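Local atomic coordinates of single-stranded DNA-binding protein (Mycobacterium smegmatis, PDB entry 5GQO), a protein that probably binds single-stranded DNA as a tetramer of OB-fold subunits. Residues Val76-Trp79 against Gly80-Arg84. Residues are numbered along the deposited sequence; the frame is centred on the assembly and turned at random.
Sequences VNCW and GNLAR
With CG of Leu-82 turned anti to its own backbone nitrogen (chi1 -179°) and SG of Cys-78 swung anti to its carbonyl carbon (chi1 -50°), the leucine branch and the cysteine side chain meet across the turn from strand into helix. Leu-82 CG lies 3.8 Å from Cys-78 CB, and Leu-82 CD2 comes 4.2 Å from Cys-78 SG. Val-125 packs on both residues, and Phe-51 of the neighbouring strand also touches Cys-78. The methyl of Ala-83 lies against the strand backbone, its CB 3.5 Å from Cys-78 O. The carbonyl oxygen of Trp-79 accepts two weak hydrogen bonds from the first turn of the helix, from Ala-83 N at 3.2 Å and, more bent, from Leu-82 N at 3.1 Å (N-H...O 127°). Gly-80 makes the corner with a positive phi. On the outer side of the helix, Arg-84 NH2 donates a hydrogen bond to Asn-81 OD1 at 3.3 Å from above the amide carbonyl plane, while NH1 forms a salt bridge with Glu-47. Strand 73-79 passing without a gap, at a sharp turn, into helix 80-89, which then leads to strand 95-105, is the helical connection between the third and fourth barrel strands characteristic of the OB fold.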
loop_
_atom_site.group_PDB
_atom_site.type_symbol
_atom_site.label_atom_id
_atom_site.label_comp_id
_atom_site.label_asym_id
_atom_site.label_seq_id
_atom_site.Cartn_x
_atom_site.Cartn_y
_atom_site.Cartn_z
ATOM N N VAL B 76 -14.948 -3.031 8.085
ATOM C CA VAL B 76 -14.730 -1.727 7.467
ATOM C C VAL B 76 -15.704 -0.745 8.090
ATOM O O VAL B 76 -16.869 -1.080 8.260
ATOM C CB VAL B 76 -15.031 -1.775 5.973
ATOM C CG1 VAL B 76 -14.731 -0.450 5.347
ATOM C CG2 VAL B 76 -14.210 -2.859 5.311
ATOM N N ASN B 77 -15.246 0.463 8.394
ATOM C CA ASN B 77 -16.081 1.476 8.981
ATOM C C ASN B 77 -16.119 2.661 8.052
ATOM O O ASN B 77 -15.097 3.251 7.794
ATOM C CB ASN B 77 -15.490 1.975 10.271
ATOM C CG ASN B 77 -15.399 0.929 11.328
ATOM O OD1 ASN B 77 -16.291 0.123 11.517
ATOM N ND2 ASN B 77 -14.308 0.954 12.058
ATOM N N CYS B 78 -17.304 3.048 7.590
ATOM C CA CYS B 78 -17.449 4.245 6.814
ATOM C C CYS B 78 -18.228 5.321 7.596
ATOM O O CYS B 78 -19.176 5.031 8.321
ATOM C CB CYS B 78 -18.198 3.897 5.548
ATOM S SG CYS B 78 -17.534 2.493 4.669
ATOM N N TRP B 79 -17.827 6.563 7.422
ATOM C CA TRP B 79 -18.356 7.678 8.175
ATOM C C TRP B 79 -18.757 8.754 7.201
ATOM O O TRP B 79 -18.210 8.855 6.107
ATOM C CB TRP B 79 -17.265 8.274 9.108
ATOM C CG TRP B 79 -16.799 7.371 10.208
ATOM C CD1 TRP B 79 -15.710 6.560 10.201
ATOM C CD2 TRP B 79 -17.410 7.206 11.484
ATOM N NE1 TRP B 79 -15.627 5.863 11.387
ATOM C CE2 TRP B 79 -16.666 6.252 12.189
ATOM C CE3 TRP B 79 -18.524 7.776 12.104
ATOM C CZ2 TRP B 79 -17.005 5.860 13.485
ATOM C CZ3 TRP B 79 -18.873 7.369 13.388
ATOM C CH2 TRP B 79 -18.109 6.439 14.066
ATOM N N GLY B 80 -19.688 9.598 7.599
ATOM C CA GLY B 80 -19.936 10.825 6.841
ATOM C C GLY B 80 -20.533 10.581 5.477
ATOM O O GLY B 80 -21.377 9.673 5.280
ATOM N N ASN B 81 -20.074 11.371 4.523
ATOM C CA ASN B 81 -20.467 11.180 3.159
ATOM C C ASN B 81 -20.171 9.755 2.613
ATOM O O ASN B 81 -20.899 9.261 1.738
ATOM C CB ASN B 81 -19.769 12.237 2.333
ATOM C CG ASN B 81 -20.412 13.600 2.499
ATOM O OD1 ASN B 81 -21.635 13.719 2.625
ATOM N ND2 ASN B 81 -19.606 14.629 2.490
ATOM N N LEU B 82 -19.108 9.126 3.128
ATOM C CA LEU B 82 -18.744 7.821 2.693
ATOM C C LEU B 82 -19.762 6.824 3.195
ATOM O O LEU B 82 -20.136 5.911 2.475
ATOM C CB LEU B 82 -17.332 7.445 3.146
ATOM C CG LEU B 82 -16.860 6.062 2.698
ATOM C CD1 LEU B 82 -16.864 5.953 1.192
ATOM C CD2 LEU B 82 -15.449 5.809 3.214
ATOM N N ALA B 83 -20.239 6.997 4.413
ATOM C CA ALA B 83 -21.313 6.134 4.919
ATOM C C ALA B 83 -22.564 6.255 4.056
ATOM O O ALA B 83 -23.256 5.275 3.810
ATOM C CB ALA B 83 -21.641 6.512 6.337
ATOM N N ARG B 84 -22.859 7.472 3.625
ATOM C CA ARG B 84 -24.031 7.716 2.780
ATOM C C ARG B 84 -23.923 7.076 1.401
ATOM O O ARG B 84 -24.801 6.301 1.013
ATOM C CB ARG B 84 -24.389 9.213 2.713
ATOM C CG ARG B 84 -25.241 9.631 3.925
ATOM C CD ARG B 84 -25.726 11.079 3.923
ATOM N NE ARG B 84 -24.648 12.042 4.192
ATOM C CZ ARG B 84 -24.057 12.215 5.385
ATOM N NH1 ARG B 84 -24.409 11.504 6.462
ATOM N NH2 ARG B 84 -23.096 13.128 5.503
#